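Local coordinates for protein PorB (Corynebacterium glutamicum, PDB 2VQG) that probably forms an anion-selective, alpha-helical channel that lets small solutes cross the outer envelope of the bacterium, at residues 20-25 against 79-84; 39-44 against 74-79; 47-52 against 66-71. One frame throughout, in Å; residues are numbered along the deposited sequence.

In the fold
All three contacts share helix 61-80, which packs against helix 19-31 in contact 1 and against helix 41-52 in contacts 2 and 3. They are nested along the chain: contact 3 lies inside the loop closed by contact 2, and both inside the loop closed by the disulfide of contact 1. Contacts 1 and 2 touch and share Gln79, with centres 10 Å apart; Val84 CG1 lies 3.7 Å from Leu44 CD2. Contacts 2 and 3 have centres 11 Å apart and meet through Leu74 and Ile48. Contacts 1 and 3, 18 Å apart at their centres, do not touch: detergent-pocket residues belong to the former, zinc-binding Asp69 to the latter.

Contact 1. Residues 20-25 against 79-84; sequences VACGIL and QTCGLV
A disulfide cross-link joins helix 19-31 to the residue that follows helix 61-80, with a small apolar patch beside it. Cys22 SG and Cys81 SG are bonded at 2.1 Å, and the bridge has a chi3 of -69°, a left-handed twist. In both cysteines SG lies anti to the carbonyl carbon (chi1 -70° in Cys22), which turns the two sulfurs into the gap between the backbones. Cys22 is buried and Cys81 partly exposed, so the bridge runs from the interior toward the surface.

Leu25, one turn further along its helix, brings CD2 to 3.9 Å from Cys81 SG. The same methyl meets Leu83 CD1 at 4.0 Å, the two leucines crossing at a slant; a branched chain suits a place where one methyl must meet two apolar neighbours. Between Cys81 and Leu83 the chain leaves the helix at Gly82, whose positive phi (73°) completes a Schellman motif and turns the backbone so that Leu83 comes back toward helix 19-31. Around this patch, Leu25 also rests on Leu74 and Leu83 on Ala78, both of helix 61-80, while Tyr17, in the loop before helix 19-31, touches Cys81.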
loop_
_atom_site.group_PDB
_atom_site.type_symbol
_atom_site.label_atom_id
_atom_site.label_comp_id
_atom_site.label_asym_id
_atom_site.label_seq_id
_atom_site.Cartn_x
_atom_site.Cartn_y
_atom_site.Cartn_z
ATOM N N VAL A 20 -12.917 -11.185 -2.915
ATOM C CA VAL A 20 -12.368 -11.870 -1.708
ATOM C C VAL A 20 -10.933 -11.435 -1.531
ATOM O O VAL A 20 -10.556 -11.005 -0.442
ATOM C CB VAL A 20 -12.531 -13.375 -1.778
ATOM C CG1 VAL A 20 -11.869 -14.102 -0.554
ATOM C CG2 VAL A 20 -14.018 -13.705 -1.816
ATOM N N ALA A 21 -10.115 -11.560 -2.583
ATOM C CA ALA A 21 -8.739 -11.088 -2.478
ATOM C C ALA A 21 -8.659 -9.599 -2.130
ATOM O O ALA A 21 -7.862 -9.189 -1.276
ATOM C CB ALA A 21 -7.963 -11.392 -3.760
ATOM N N CYS A 22 -9.472 -8.784 -2.807
ATOM C CA CYS A 22 -9.486 -7.346 -2.556
ATOM C C CYS A 22 -9.988 -7.024 -1.152
ATOM O O CYS A 22 -9.540 -6.057 -0.536
ATOM C CB CYS A 22 -10.328 -6.616 -3.607
ATOM S SG CYS A 22 -9.483 -6.649 -5.201
ATOM N N GLY A 23 -10.943 -7.806 -0.673
ATOM C CA GLY A 23 -11.462 -7.588 0.684
ATOM C C GLY A 23 -10.465 -7.977 1.774
ATOM O O GLY A 23 -10.445 -7.372 2.852
ATOM N N ILE A 24 -9.684 -9.031 1.539
ATOM C CA ILE A 24 -8.588 -9.373 2.465
ATOM C C ILE A 24 -7.541 -8.234 2.473
ATOM O O ILE A 24 -7.051 -7.816 3.532
ATOM C CB ILE A 24 -7.931 -10.718 2.053
ATOM C CG1 ILE A 24 -8.943 -11.846 2.256
ATOM C CG2 ILE A 24 -6.571 -10.949 2.835
ATOM C CD1 ILE A 24 -8.478 -13.204 1.669
ATOM N N LEU A 25 -7.189 -7.751 1.288
ATOM C CA LEU A 25 -6.259 -6.638 1.171
ATOM C C LEU A 25 -6.806 -5.423 1.938
ATOM O O LEU A 25 -6.075 -4.780 2.710
ATOM C CB LEU A 25 -6.034 -6.275 -0.299
ATOM C CG LEU A 25 -5.181 -5.026 -0.570
ATOM C CD1 LEU A 25 -3.772 -5.240 -0.033
ATOM C CD2 LEU A 25 -5.135 -4.711 -2.067
ATOM N N GLN A 79 -5.427 0.300 -5.474
ATOM C CA GLN A 79 -6.194 1.099 -6.435
ATOM C C GLN A 79 -6.938 0.195 -7.405
ATOM O O GLN A 79 -8.123 0.421 -7.699
ATOM C CB GLN A 79 -5.294 2.080 -7.183
ATOM C CG GLN A 79 -6.081 3.015 -8.087
ATOM C CD GLN A 79 -5.194 3.919 -8.911
ATOM O OE1 GLN A 79 -4.132 4.348 -8.450
ATOM N NE2 GLN A 79 -5.631 4.231 -10.140
ATOM N N THR A 80 -6.253 -0.843 -7.884
ATOM C CA THR A 80 -6.865 -1.823 -8.778
ATOM C C THR A 80 -8.078 -2.455 -8.108
ATOM O O THR A 80 -9.119 -2.672 -8.755
ATOM C CB THR A 80 -5.843 -2.891 -9.229
ATOM O OG1 THR A 80 -4.736 -2.225 -9.868
ATOM C CG2 THR A 80 -6.473 -3.838 -10.247
ATOM N N CYS A 81 -7.954 -2.694 -6.804
ATOM C CA CYS A 81 -9.036 -3.256 -5.986
ATOM C C CYS A 81 -10.146 -2.247 -5.647
ATOM O O CYS A 81 -11.083 -2.593 -4.920
ATOM C CB CYS A 81 -8.469 -3.861 -4.671
ATOM S SG CYS A 81 -7.804 -5.499 -4.853
ATOM N N GLY A 82 -10.001 -1.016 -6.145
ATOM C CA GLY A 82 -10.959 0.085 -5.938
ATOM C C GLY A 82 -10.957 0.694 -4.547
ATOM O O GLY A 82 -11.955 1.295 -4.137
ATOM N N LEU A 83 -9.827 0.569 -3.838
ATOM C CA LEU A 83 -9.711 0.993 -2.443
ATOM C C LEU A 83 -9.222 2.431 -2.251
ATOM O O LEU A 83 -9.433 3.025 -1.190
ATOM C CB LEU A 83 -8.784 0.013 -1.688
ATOM C CG LEU A 83 -9.122 -1.479 -1.821
ATOM C CD1 LEU A 83 -8.174 -2.364 -0.994
ATOM C CD2 LEU A 83 -10.600 -1.751 -1.441
ATOM N N VAL A 84 -8.568 2.984 -3.265
ATOM C CA VAL A 84 -8.044 4.347 -3.238
ATOM C C VAL A 84 -8.254 5.004 -4.602
ATOM O O VAL A 84 -8.445 4.307 -5.606
ATOM C CB VAL A 84 -6.531 4.405 -2.847
ATOM C CG1 VAL A 84 -6.314 3.909 -1.404
ATOM C CG2 VAL A 84 -5.661 3.623 -3.815
#

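Contact 2. Residues 39-44 against 74-79; sequences QYNREL and LADRAQ
Asn41 meets Asp76 where the start of helix 41-52 comes up against helix 61-80. Just before it, Tyr40 occupies the N-cap position and turns its side chain away from this interface, but its backbone N is bound by Glu43 OE1 at 3.0 Å, so that a side chain of the first turn takes up an N-H at the helix start.

Asn41 carries the polar part of the contact. With CG anti to the backbone N (chi1 176°), its amide projects across to helix 61-80, where ND2 gives one bond to Asp76 OD1 and another to Gln79 OE1, each 2.9 Å long. The first lies close to the Asn41 amide plane and enters the anti lone pair of the carboxylate oxygen, with an N-H...O angle of 159°. For the second, the two amides stand almost perpendicular, 89° apart, and Gln79 reaches ND2 on an extended chain. Two acceptors thus fix the rotation of a buried amide, and asparagine is short enough to fit between the helices while offering both N-H groups. Its OD1 faces Ala75 CB at 3.7 Å. Asp76 has been seen to bind zinc in a crystal structure of this protein, though no zinc is bound to it in this chain; here the bond from Asn41 would limit its movement.

One turn later, Leu44 supplies the apolar part. Its CD2 presses on Ala78 CB at 3.5 Å, a tight approach, while CG lies 4.0 Å from Ala75 CB. The small alanines let the helix backbone come near, and Leu29 of helix 19-31 covers both Leu44 and Ala78.

Alanines and a leucine in the core, beside a buried asparagine bonded across the interface, make this a helix-helix junction of a compact all-alpha bundle.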
loop_
_atom_site.group_PDB
_atom_site.type_symbol
_atom_site.label_atom_id
_atom_site.label_comp_id
_atom_site.label_asym_id
_atom_site.label_seq_id
_atom_site.Cartn_x
_atom_site.Cartn_y
_atom_site.Cartn_z
ATOM N N GLN A 39 -8.825 8.512 0.306
ATOM C CA GLN A 39 -7.399 8.488 0.178
ATOM C C GLN A 39 -7.015 8.337 -1.285
ATOM O O GLN A 39 -7.638 7.573 -2.026
ATOM C CB GLN A 39 -6.848 7.328 1.001
ATOM C CG GLN A 39 -5.444 7.494 1.468
ATOM C CD GLN A 39 -4.985 6.294 2.280
ATOM O OE1 GLN A 39 -5.577 5.219 2.190
ATOM N NE2 GLN A 39 -3.928 6.472 3.079
ATOM N N TYR A 40 -5.995 9.084 -1.692
ATOM C CA TYR A 40 -5.384 8.916 -2.999
ATOM C C TYR A 40 -4.344 7.825 -2.948
ATOM O O TYR A 40 -3.809 7.536 -1.869
ATOM C CB TYR A 40 -4.730 10.223 -3.435
ATOM C CG TYR A 40 -5.757 11.249 -3.848
ATOM C CD1 TYR A 40 -6.433 11.125 -5.059
ATOM C CD2 TYR A 40 -6.067 12.328 -3.024
ATOM C CE1 TYR A 40 -7.386 12.040 -5.444
ATOM C CE2 TYR A 40 -7.025 13.266 -3.406
ATOM C CZ TYR A 40 -7.684 13.113 -4.617
ATOM O OH TYR A 40 -8.645 14.036 -5.017
ATOM N N ASN A 41 -4.038 7.242 -4.106
ATOM C CA ASN A 41 -2.966 6.248 -4.228
ATOM C C ASN A 41 -1.686 6.719 -3.515
ATOM O O ASN A 41 -1.148 6.022 -2.640
ATOM C CB ASN A 41 -2.713 5.937 -5.721
ATOM C CG ASN A 41 -1.541 4.977 -5.947
ATOM O OD1 ASN A 41 -0.448 5.159 -5.394
ATOM N ND2 ASN A 41 -1.757 3.968 -6.784
ATOM N N ARG A 42 -1.231 7.920 -3.868
ATOM C CA ARG A 42 0.006 8.471 -3.313
ATOM C C ARG A 42 0.027 8.491 -1.782
ATOM O O ARG A 42 1.053 8.177 -1.168
ATOM C CB ARG A 42 0.242 9.888 -3.863
ATOM C CG ARG A 42 1.679 10.361 -3.728
ATOM C CD ARG A 42 1.850 11.816 -4.158
ATOM N NE ARG A 42 2.127 11.975 -5.591
ATOM C CZ ARG A 42 1.288 12.516 -6.483
ATOM N NH1 ARG A 42 0.091 12.951 -6.107
ATOM N NH2 ARG A 42 1.648 12.627 -7.760
ATOM N N GLU A 43 -1.103 8.858 -1.180
ATOM C CA GLU A 43 -1.240 8.943 0.283
ATOM C C GLU A 43 -1.134 7.574 0.948
ATOM O O GLU A 43 -0.465 7.419 1.976
ATOM C CB GLU A 43 -2.574 9.568 0.666
ATOM C CG GLU A 43 -2.713 11.028 0.215
ATOM C CD GLU A 43 -4.073 11.636 0.544
ATOM O OE1 GLU A 43 -5.105 10.913 0.544
ATOM O OE2 GLU A 43 -4.099 12.865 0.801
ATOM N N LEU A 44 -1.799 6.586 0.360
ATOM C CA LEU A 44 -1.652 5.215 0.871
ATOM C C LEU A 44 -0.199 4.729 0.781
ATOM O O LEU A 44 0.316 4.114 1.723
ATOM C CB LEU A 44 -2.603 4.244 0.141
ATOM C CG LEU A 44 -2.449 2.747 0.479
ATOM C CD1 LEU A 44 -2.635 2.475 1.970
ATOM C CD2 LEU A 44 -3.438 1.892 -0.329
ATOM N N LEU A 74 2.139 -1.860 -3.590
ATOM C CA LEU A 74 0.981 -2.296 -2.811
ATOM C C LEU A 74 -0.185 -1.300 -2.951
ATOM O O LEU A 74 -1.354 -1.703 -3.070
ATOM C CB LEU A 74 1.398 -2.549 -1.349
ATOM C CG LEU A 74 0.404 -3.230 -0.415
ATOM C CD1 LEU A 74 -0.181 -4.506 -1.005
ATOM C CD2 LEU A 74 1.082 -3.494 0.967
ATOM N N ALA A 75 0.133 -0.003 -3.006
ATOM C CA ALA A 75 -0.892 1.014 -3.155
ATOM C C ALA A 75 -1.510 0.901 -4.534
ATOM O O ALA A 75 -2.723 1.091 -4.683
ATOM C CB ALA A 75 -0.322 2.405 -2.931
ATOM N N ASP A 76 -0.685 0.570 -5.530
ATOM C CA ASP A 76 -1.191 0.269 -6.888
ATOM C C ASP A 76 -2.202 -0.889 -6.867
ATOM O O ASP A 76 -3.247 -0.803 -7.524
ATOM C CB ASP A 76 -0.058 -0.086 -7.852
ATOM C CG ASP A 76 0.729 1.139 -8.323
ATOM O OD1 ASP A 76 0.300 2.283 -8.038
ATOM O OD2 ASP A 76 1.762 0.948 -9.005
ATOM N N ARG A 77 -1.878 -1.968 -6.148
ATOM C CA ARG A 77 -2.791 -3.103 -6.049
ATOM C C ARG A 77 -4.096 -2.710 -5.346
ATOM O O ARG A 77 -5.177 -3.137 -5.772
ATOM C CB ARG A 77 -2.104 -4.323 -5.417
ATOM C CG ARG A 77 -0.838 -4.710 -6.196
ATOM C CD ARG A 77 -0.257 -6.066 -5.812
ATOM N NE ARG A 77 0.384 -6.074 -4.499
ATOM C CZ ARG A 77 1.664 -5.780 -4.263
ATOM N NH1 ARG A 77 2.486 -5.433 -5.247
ATOM N NH2 ARG A 77 2.125 -5.845 -3.026
ATOM N N ALA A 78 -3.996 -1.871 -4.315
ATOM C CA ALA A 78 -5.172 -1.315 -3.657
ATOM C C ALA A 78 -6.050 -0.493 -4.612
ATOM O O ALA A 78 -7.282 -0.591 -4.573
ATOM C CB ALA A 78 -4.770 -0.487 -2.490
ATOM N N GLN A 79 -5.427 0.300 -5.474
ATOM C CA GLN A 79 -6.194 1.099 -6.435
ATOM C C GLN A 79 -6.938 0.195 -7.405
ATOM O O GLN A 79 -8.123 0.421 -7.699
ATOM C CB GLN A 79 -5.294 2.080 -7.183
ATOM C CG GLN A 79 -6.081 3.015 -8.087
ATOM C CD GLN A 79 -5.194 3.919 -8.911
ATOM O OE1 GLN A 79 -4.132 4.348 -8.450
ATOM N NE2 GLN A 79 -5.631 4.231 -10.140
#

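Contact 3. Residues 47-52 against 66-71; sequences AIAAKG and WNEDQA. With ZN (zinc ion), chain P; ZN (zinc ion), chain L.
Two neighbouring helices of the all-alpha fold, 41-52 and 61-80, pack here in a roughly antiparallel pair, the short segments 8.5 Å apart at their axes and at 145° to each other. The close approach rests on small residues. Ala71 CB meets Ile48 CG2 at 3.6 Å and Ala49 CB at 4.0 Å, so this one methyl fits against two successive residues of the opposing helix. CG2 of Ile48 lies anti to its backbone N, which sends that branch toward Ala71, while CD1 of the other branch comes near Ala71 O.

Asn67 makes the polar link. Its ND2 donates to Ala49 O, toward the C-terminal part of helix 41-52, at 2.9 Å and nearly straight (175°), with the acceptor lying in the amide plane. The N-H arrives well to one side of the C=O direction, at a C=O...N angle of 118°. The bond gives one N-H of this buried amide a partner. OD1 of the same side chain rests 3.4 Å from Gly52 CA, an approach open to glycine, which has no CB between its CA and the oxygen.

Glu68 occupies two conformers in the crystal; in one of them it bends at chi2 and brings its carboxylate back over Ala49 CB, with OE2 3.5 Å away. Asp69 does not reach the 47-52 segment and binds zinc instead: OD2 sits 2.0 Å from one zinc ion and also helps hold a second, which OD1 binds too. Asp65, one turn earlier, completes this protein's share of the zinc sites. An alanine-rich helix-helix interface on one face and metal-binding acidic residues on the surface of the same helix are thus combined within two turns.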
loop_
_atom_site.group_PDB
_atom_site.type_symbol
_atom_site.label_atom_id
_atom_site.label_comp_id
_atom_site.label_asym_id
_atom_site.label_seq_id
_atom_site.Cartn_x
_atom_site.Cartn_y
_atom_site.Cartn_z
ATOM N N ALA A 47 1.755 6.275 3.480
ATOM C CA ALA A 47 1.405 5.719 4.768
ATOM C C ALA A 47 2.029 4.339 4.974
ATOM O O ALA A 47 2.528 4.042 6.077
ATOM C CB ALA A 47 -0.115 5.686 4.954
ATOM N N ILE A 48 2.006 3.500 3.931
ATOM C CA ILE A 48 2.658 2.178 4.006
ATOM C C ILE A 48 4.172 2.344 4.249
ATOM O O ILE A 48 4.751 1.728 5.163
ATOM C CB ILE A 48 2.406 1.346 2.726
ATOM C CG1 ILE A 48 0.910 1.003 2.611
ATOM C CG2 ILE A 48 3.282 0.044 2.745
ATOM C CD1 ILE A 48 0.513 0.424 1.227
ATOM N N ALA A 49 4.802 3.215 3.464
ATOM C CA ALA A 49 6.248 3.455 3.610
ATOM C C ALA A 49 6.613 3.921 5.024
ATOM O O ALA A 49 7.615 3.485 5.596
ATOM C CB ALA A 49 6.732 4.509 2.556
ATOM N N ALA A 50 5.812 4.822 5.578
ATOM C CA ALA A 50 6.074 5.344 6.915
ATOM C C ALA A 50 6.073 4.199 7.939
ATOM O O ALA A 50 6.955 4.136 8.810
ATOM C CB ALA A 50 5.075 6.385 7.277
ATOM N N LYS A 51 5.105 3.286 7.810
ATOM C CA LYS A 51 5.018 2.155 8.742
ATOM C C LYS A 51 6.078 1.077 8.462
ATOM O O LYS A 51 6.383 0.258 9.347
ATOM C CB LYS A 51 3.620 1.529 8.712
ATOM C CG LYS A 51 2.486 2.453 9.150
ATOM C CD LYS A 51 2.597 2.820 10.603
ATOM C CE LYS A 51 1.365 3.632 11.070
ATOM N NZ LYS A 51 0.234 2.742 11.406
ATOM N N GLY A 52 6.620 1.064 7.245
ATOM C CA GLY A 52 7.697 0.120 6.912
ATOM C C GLY A 52 9.082 0.587 7.361
ATOM O O GLY A 52 10.037 -0.195 7.355
ATOM N N TRP A 66 13.709 -0.123 -1.284
ATOM C CA TRP A 66 12.825 -1.301 -1.341
ATOM C C TRP A 66 11.502 -0.995 -0.629
ATOM O O TRP A 66 10.422 -1.270 -1.169
ATOM C CB TRP A 66 13.507 -2.498 -0.685
ATOM C CG TRP A 66 12.787 -3.786 -0.850
ATOM C CD1 TRP A 66 13.052 -4.767 -1.766
ATOM C CD2 TRP A 66 11.694 -4.264 -0.052
ATOM N NE1 TRP A 66 12.166 -5.822 -1.604
ATOM C CE2 TRP A 66 11.333 -5.538 -0.551
ATOM C CE3 TRP A 66 10.980 -3.732 1.032
ATOM C CZ2 TRP A 66 10.280 -6.291 -0.001
ATOM C CZ3 TRP A 66 9.931 -4.479 1.575
ATOM C CH2 TRP A 66 9.606 -5.752 1.062
ATOM N N ASN A 67 11.589 -0.394 0.564
ATOM C CA ASN A 67 10.390 0.025 1.298
ATOM C C ASN A 67 9.466 0.906 0.436
ATOM O O ASN A 67 8.277 0.610 0.309
ATOM C CB ASN A 67 10.794 0.736 2.594
ATOM C CG ASN A 67 9.616 1.224 3.418
ATOM O OD1 ASN A 67 8.606 0.518 3.619
ATOM N ND2 ASN A 67 9.768 2.424 3.970
ATOM N N GLU A 68 10.018 1.968 -0.159
ATOM C CA GLU A 68 9.231 2.897 -0.977
ATOM C C GLU A 68 8.630 2.191 -2.180
ATOM O O GLU A 68 7.433 2.332 -2.462
ATOM C CB GLU A 68 10.078 4.094 -1.450
ATOM C CG GLU A 68 10.572 4.984 -0.324
ATOM C CD GLU A 68 9.469 5.767 0.379
ATOM O OE1 GLU A 68 8.407 6.047 -0.229
ATOM O OE2 GLU A 68 9.679 6.128 1.551
ATOM N N ASP A 69 9.458 1.410 -2.867
ATOM C CA ASP A 69 9.010 0.692 -4.072
ATOM C C ASP A 69 7.895 -0.314 -3.794
ATOM O O ASP A 69 6.950 -0.412 -4.578
ATOM C CB ASP A 69 10.167 -0.018 -4.747
ATOM C CG ASP A 69 11.151 0.940 -5.347
ATOM O OD1 ASP A 69 10.784 2.124 -5.556
ATOM O OD2 ASP A 69 12.297 0.512 -5.598
ATOM N N GLN A 70 8.022 -1.070 -2.711
ATOM C CA GLN A 70 6.986 -2.032 -2.345
ATOM C C GLN A 70 5.724 -1.348 -1.824
ATOM O O GLN A 70 4.613 -1.822 -2.103
ATOM C CB GLN A 70 7.510 -3.090 -1.380
ATOM C CG GLN A 70 8.629 -3.940 -1.990
ATOM C CD GLN A 70 8.215 -4.678 -3.266
ATOM O OE1 GLN A 70 7.098 -5.193 -3.377
ATOM N NE2 GLN A 70 9.132 -4.748 -4.223
ATOM N N ALA A 71 5.879 -0.213 -1.135
ATOM C CA ALA A 71 4.728 0.577 -0.700
ATOM C C ALA A 71 3.956 1.075 -1.935
ATOM O O ALA A 71 2.716 0.991 -1.994
ATOM C CB ALA A 71 5.180 1.759 0.161
HETATM ZN ZN ZN P . 13.193 2.758 -6.270
HETATM ZN ZN ZN L . 14.090 0.530 -6.576
#